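PDB 5I0P: beta-lactamase domain protein from Burkholderia ambifaria, which probably acts as a hydrolase of the metallo-beta-lactamase superfamily, binding two zinc ions in its active site. Local coordinates for residues A[56-61]-A[95-100]; A[64-69]-A[91-96]. All blocks are in the same frame, centred on the assembly; numbering follows the deposited sequence.

Overall arrangement
Following the chain from its N terminus, strand 50-60 turns back into strand 63-69, helix 76-88 crosses over, and strand 95-99 returns beside 63-69 in the same direction. Interaction 2 (64-69 with 91-96) closes this beta-alpha-beta unit by joining strands that are neighbours in the sheet. Interaction 1 (56-61 with 95-100) closes a wider loop that contains strand 63-69 and the helix: its side chains reach past that strand from one of its neighbours to the other. The smaller loop therefore lies within the larger. Both end on strand 95-99 and share V95 and L96; their centres are about 6 Å apart, in one sheet of the metallo-beta-lactamase fold.

Interaction 1 of 2, residues A[56-61]-A[95-100]; sequences LRDEID and VLRVLV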
loop_
_atom_site.group_PDB
_atom_site.type_symbol
_atom_site.label_atom_id
_atom_site.label_comp_id
_atom_site.label_asym_id
_atom_site.label_seq_id
_atom_site.Cartn_x
_atom_site.Cartn_y
_atom_site.Cartn_z
ATOM N N LEU A 56 9.208 -15.476 -1.791
ATOM C CA LEU A 56 8.897 -16.265 -2.972
ATOM C C LEU A 56 10.102 -17.103 -3.373
ATOM O O LEU A 56 11.175 -16.562 -3.644
ATOM C CB LEU A 56 8.471 -15.361 -4.110
ATOM C CG LEU A 56 7.367 -14.350 -3.826
ATOM C CD1 LEU A 56 7.026 -13.637 -5.128
ATOM C CD2 LEU A 56 6.160 -15.036 -3.268
ATOM N N ARG A 57 9.928 -18.421 -3.397
ATOM C CA ARG A 57 10.970 -19.308 -3.888
ATOM C C ARG A 57 11.303 -18.988 -5.345
ATOM O O ARG A 57 10.414 -18.871 -6.195
ATOM C CB ARG A 57 10.510 -20.750 -3.745
ATOM C CG ARG A 57 11.580 -21.723 -4.091
ATOM C CD ARG A 57 12.771 -21.522 -3.204
ATOM N NE ARG A 57 13.673 -22.663 -3.311
ATOM C CZ ARG A 57 14.509 -22.866 -4.325
ATOM N NH1 ARG A 57 14.558 -21.983 -5.318
ATOM N NH2 ARG A 57 15.298 -23.943 -4.351
ATOM N N ASP A 58 12.591 -18.882 -5.648
ATOM C CA ASP A 58 12.988 -18.310 -6.919
ATOM C C ASP A 58 14.333 -18.891 -7.366
ATOM O O ASP A 58 14.997 -19.626 -6.635
ATOM C CB ASP A 58 13.031 -16.777 -6.819
ATOM C CG ASP A 58 12.931 -16.104 -8.178
ATOM O OD1 ASP A 58 12.798 -16.831 -9.186
ATOM O OD2 ASP A 58 12.998 -14.858 -8.235
ATOM N N GLU A 59 14.699 -18.594 -8.610
ATOM C CA GLU A 59 15.998 -18.976 -9.154
ATOM C C GLU A 59 16.359 -17.976 -10.248
ATOM O O GLU A 59 15.584 -17.796 -11.191
ATOM C CB GLU A 59 15.974 -20.426 -9.689
ATOM C CG GLU A 59 17.255 -20.830 -10.393
ATOM C CD GLU A 59 17.188 -22.209 -10.965
ATOM O OE1 GLU A 59 18.164 -22.605 -11.622
ATOM O OE2 GLU A 59 16.144 -22.877 -10.821
ATOM N N ILE A 60 17.514 -17.318 -10.121
ATOM C CA ILE A 60 17.950 -16.299 -11.082
ATOM C C ILE A 60 19.360 -16.628 -11.563
ATOM O O ILE A 60 20.306 -16.664 -10.761
ATOM C CB ILE A 60 17.921 -14.877 -10.490
ATOM C CG1 ILE A 60 16.525 -14.495 -10.027
ATOM C CG2 ILE A 60 18.385 -13.871 -11.522
ATOM C CD1 ILE A 60 16.497 -13.161 -9.387
ATOM N N ASP A 61 19.510 -16.796 -12.874
ATOM C CA ASP A 61 20.800 -17.150 -13.462
ATOM C C ASP A 61 21.319 -18.454 -12.868
ATOM O O ASP A 61 22.499 -18.573 -12.511
ATOM C CB ASP A 61 21.825 -16.032 -13.280
ATOM C CG ASP A 61 21.523 -14.851 -14.134
ATOM O OD1 ASP A 61 21.159 -15.076 -15.310
ATOM O OD2 ASP A 61 21.617 -13.710 -13.623
ATOM N N VAL A 95 18.734 -14.633 -0.459
ATOM C CA VAL A 95 17.813 -13.722 -1.118
ATOM C C VAL A 95 18.450 -13.233 -2.417
ATOM O O VAL A 95 19.641 -12.895 -2.458
ATOM C CB VAL A 95 17.462 -12.566 -0.172
ATOM C CG1 VAL A 95 16.849 -11.433 -0.935
ATOM C CG2 VAL A 95 16.526 -13.056 0.910
ATOM N N LEU A 96 17.665 -13.242 -3.501
ATOM C CA LEU A 96 18.142 -12.894 -4.839
ATOM C C LEU A 96 17.838 -11.452 -5.230
ATOM O O LEU A 96 18.542 -10.889 -6.075
ATOM C CB LEU A 96 17.542 -13.851 -5.886
ATOM C CG LEU A 96 17.804 -15.341 -5.624
ATOM C CD1 LEU A 96 17.093 -16.274 -6.621
ATOM C CD2 LEU A 96 19.302 -15.582 -5.637
ATOM N N ARG A 97 16.819 -10.843 -4.639
ATOM C CA ARG A 97 16.417 -9.484 -4.959
ATOM C C ARG A 97 15.323 -9.096 -3.969
ATOM O O ARG A 97 14.690 -9.952 -3.344
ATOM C CB ARG A 97 15.923 -9.350 -6.415
ATOM C CG ARG A 97 14.721 -10.202 -6.760
ATOM C CD ARG A 97 14.228 -10.016 -8.164
ATOM N NE ARG A 97 13.490 -11.205 -8.561
ATOM C CZ ARG A 97 13.108 -11.486 -9.800
ATOM N NH1 ARG A 97 13.398 -10.637 -10.783
ATOM N NH2 ARG A 97 12.476 -12.630 -10.067
ATOM N N VAL A 98 15.134 -7.797 -3.808
ATOM C CA VAL A 98 14.076 -7.279 -2.963
ATOM C C VAL A 98 13.116 -6.481 -3.844
ATOM O O VAL A 98 13.524 -5.526 -4.529
ATOM C CB VAL A 98 14.630 -6.426 -1.818
ATOM C CG1 VAL A 98 13.497 -5.887 -1.000
ATOM C CG2 VAL A 98 15.586 -7.259 -0.966
ATOM N N LEU A 99 11.850 -6.880 -3.831
ATOM C CA LEU A 99 10.803 -6.214 -4.575
ATOM C C LEU A 99 9.904 -5.465 -3.600
ATOM O O LEU A 99 9.582 -5.983 -2.533
ATOM C CB LEU A 99 10.029 -7.246 -5.372
ATOM C CG LEU A 99 9.194 -6.765 -6.526
ATOM C CD1 LEU A 99 9.060 -7.855 -7.554
ATOM C CD2 LEU A 99 7.808 -6.346 -5.977
ATOM N N VAL A 100 9.512 -4.240 -3.950
ATOM C CA VAL A 100 8.725 -3.384 -3.060
ATOM C C VAL A 100 7.471 -2.866 -3.771
ATOM O O VAL A 100 7.555 -2.302 -4.868
ATOM C CB VAL A 100 9.570 -2.219 -2.516
ATOM C CG1 VAL A 100 8.673 -1.196 -1.804
ATOM C CG2 VAL A 100 10.633 -2.779 -1.582
#
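D58 turns its CG anti to the backbone N (chi1 -159°), while R97 sets its CG between backbone N and carbonyl carbon and then runs extended to NE; these torsions bring carboxylate and guanidinium together across the intervening strand 63-69. The two side chains cross at about a right angle, yet the carboxylate and guanidinium planes are only 25° apart. D58 OD2 accepts R97 NH2 through its syn lone pair, at 2.9 Å, with a bent N-H...O angle of 146°. This single bond is the salt bridge of the contact. The other oxygen, D58 OD1, accepts a hydrogen bond from E59 N at 2.7 Å, from above the carboxylate plane. I60 suits its place because its unbranched CG1-CD1 arm can lie over one face of the guanidinium, toward its rim, with I60 CD1 3.7 Å from R97 NE, and also touch L96, where I60 CD1 is 3.7 Å from L96 CB. L96 and I60 run alongside each other, pointing opposite ways, and L96 CD1 lies against the backbone of 58-60, 3.7 Å from I60 N. Around the pair, T67 OG1 hydrogen-bonds to both D58 OD2 and R97 NE, G201 N reaches D58 OD1, R97 NH2 bonds K199 O on strand 197-200, and W128 makes a cation-pi contact with R97. An aspartate and arginine buried together probably stabilise each other's charged forms, and the many partners fix both groups' orientation.

Interaction 2 of 2, residues A[64-69]-A[91-96]; sequences AGWTIV and DGLPVL
W66 and V95 form a parallel beta bridge, with W66 lying between two backbone hydrogen bonds: W66 N to P94 O at 3.0 Å, and L96 N to W66 O at 2.8 Å. The second is nearly straight (173°), the first more bent. This is the tight part of the contact. With no side chain on G65, P94 O and L96 can come right up to its backbone: G65 CA is 3.1 Å from P94 O, and L96 CD1 lies 3.5 Å from G65 N. Further along, I68 and V95 cross at about a right angle, and I68 CD1 meets V95 CG2 at 3.6 Å, two branched aliphatic chains well suited to a buried strand pair. Toward the 91-94 loop the fit is looser and more open to solvent. The W66 CG stands anti to the carbonyl carbon (chi1 -56°), which swings the indole toward L93 and D91. L93 CB approaches its pyrrole side obliquely, 3.6 Å from W66 NE1, and L93 CD1 lies 4.0 Å from A64 CB and touches the W66 ring nitrogen and the G65 backbone as well. Exposed D91 brings OD2 to the indole edge in the ring plane, its carboxylate turned 71° from the ring. W66 NE1 itself donates to L90 O. Thus backbone bonds join the two parallel strands of the beta-alpha-beta unit, while at the loop a large aromatic ring supplies both apolar surface and an N-H that anchors the chain entering strand 95-99.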
loop_
_atom_site.group_PDB
_atom_site.type_symbol
_atom_site.label_atom_id
_atom_site.label_comp_id
_atom_site.label_asym_id
_atom_site.label_seq_id
_atom_site.Cartn_x
_atom_site.Cartn_y
_atom_site.Cartn_z
ATOM N N ALA A 64 19.361 -20.798 -7.098
ATOM C CA ALA A 64 18.134 -20.859 -6.328
ATOM C C ALA A 64 18.188 -19.899 -5.137
ATOM O O ALA A 64 19.241 -19.714 -4.510
ATOM C CB ALA A 64 17.874 -22.287 -5.841
ATOM N N GLY A 65 17.033 -19.285 -4.834
ATOM C CA GLY A 65 16.883 -18.420 -3.686
ATOM C C GLY A 65 15.479 -17.870 -3.491
ATOM O O GLY A 65 14.477 -18.502 -3.848
ATOM N N TRP A 66 15.399 -16.666 -2.937
ATOM C CA TRP A 66 14.142 -16.062 -2.551
ATOM C C TRP A 66 14.067 -14.639 -3.075
ATOM O O TRP A 66 15.030 -13.871 -2.984
ATOM C CB TRP A 66 14.013 -16.071 -1.021
ATOM C CG TRP A 66 14.144 -17.483 -0.476
ATOM C CD1 TRP A 66 15.308 -18.130 -0.090
ATOM C CD2 TRP A 66 13.090 -18.418 -0.274
ATOM N NE1 TRP A 66 15.026 -19.406 0.319
ATOM C CE2 TRP A 66 13.672 -19.608 0.229
ATOM C CE3 TRP A 66 11.705 -18.372 -0.475
ATOM C CZ2 TRP A 66 12.916 -20.734 0.528
ATOM C CZ3 TRP A 66 10.954 -19.485 -0.161
ATOM C CH2 TRP A 66 11.568 -20.664 0.328
ATOM N N THR A 67 12.908 -14.281 -3.608
ATOM C CA THR A 67 12.596 -12.888 -3.865
ATOM C C THR A 67 11.737 -12.407 -2.711
ATOM O O THR A 67 10.756 -13.067 -2.348
ATOM C CB THR A 67 11.865 -12.696 -5.182
ATOM O OG1 THR A 67 12.796 -12.900 -6.244
ATOM C CG2 THR A 67 11.335 -11.249 -5.258
ATOM N N ILE A 68 12.165 -11.325 -2.081
ATOM C CA ILE A 68 11.405 -10.716 -1.003
ATOM C C ILE A 68 10.428 -9.726 -1.598
ATOM O O ILE A 68 10.790 -8.939 -2.480
ATOM C CB ILE A 68 12.339 -10.025 0.004
ATOM C CG1 ILE A 68 13.154 -11.068 0.775
ATOM C CG2 ILE A 68 11.529 -9.179 0.945
ATOM C CD1 ILE A 68 14.165 -10.443 1.710
ATOM N N VAL A 69 9.191 -9.745 -1.120
ATOM C CA VAL A 69 8.252 -8.675 -1.435
ATOM C C VAL A 69 7.927 -7.920 -0.156
ATOM O O VAL A 69 7.176 -8.416 0.699
ATOM C CB VAL A 69 6.985 -9.201 -2.114
ATOM C CG1 VAL A 69 6.010 -8.035 -2.428
ATOM C CG2 VAL A 69 7.371 -9.991 -3.384
ATOM N N ASP A 91 16.010 -22.192 3.951
ATOM C CA ASP A 91 16.601 -23.451 3.487
ATOM C C ASP A 91 18.079 -23.275 3.171
ATOM O O ASP A 91 18.637 -23.990 2.331
ATOM C CB ASP A 91 15.855 -24.020 2.269
ATOM C CG ASP A 91 14.335 -24.102 2.479
ATOM O OD1 ASP A 91 13.890 -24.105 3.650
ATOM O OD2 ASP A 91 13.585 -24.171 1.475
ATOM N N GLY A 92 18.724 -22.314 3.832
ATOM C CA GLY A 92 20.100 -22.016 3.499
ATOM C C GLY A 92 20.334 -21.356 2.150
ATOM O O GLY A 92 21.480 -21.305 1.700
ATOM N N LEU A 93 19.295 -20.883 1.469
ATOM C CA LEU A 93 19.461 -20.203 0.191
ATOM C C LEU A 93 19.541 -18.697 0.392
ATOM O O LEU A 93 19.030 -18.156 1.375
ATOM C CB LEU A 93 18.290 -20.528 -0.738
ATOM C CG LEU A 93 17.927 -21.993 -0.922
ATOM C CD1 LEU A 93 16.869 -22.133 -2.015
ATOM C CD2 LEU A 93 19.185 -22.757 -1.259
ATOM N N PRO A 94 20.168 -17.978 -0.529
ATOM C CA PRO A 94 20.209 -16.518 -0.410
ATOM C C PRO A 94 18.931 -15.869 -0.912
ATOM O O PRO A 94 18.140 -16.451 -1.655
ATOM C CB PRO A 94 21.403 -16.128 -1.286
ATOM C CG PRO A 94 21.383 -17.170 -2.364
ATOM C CD PRO A 94 20.958 -18.460 -1.686
ATOM N N VAL A 95 18.734 -14.633 -0.459
ATOM C CA VAL A 95 17.813 -13.722 -1.118
ATOM C C VAL A 95 18.450 -13.233 -2.417
ATOM O O VAL A 95 19.641 -12.895 -2.458
ATOM C CB VAL A 95 17.462 -12.566 -0.172
ATOM C CG1 VAL A 95 16.849 -11.433 -0.935
ATOM C CG2 VAL A 95 16.526 -13.056 0.910
ATOM N N LEU A 96 17.665 -13.242 -3.501
ATOM C CA LEU A 96 18.142 -12.894 -4.839
ATOM C C LEU A 96 17.838 -11.452 -5.230
ATOM O O LEU A 96 18.542 -10.889 -6.075
ATOM C CB LEU A 96 17.542 -13.851 -5.886
ATOM C CG LEU A 96 17.804 -15.341 -5.624
ATOM C CD1 LEU A 96 17.093 -16.274 -6.621
ATOM C CD2 LEU A 96 19.302 -15.582 -5.637
#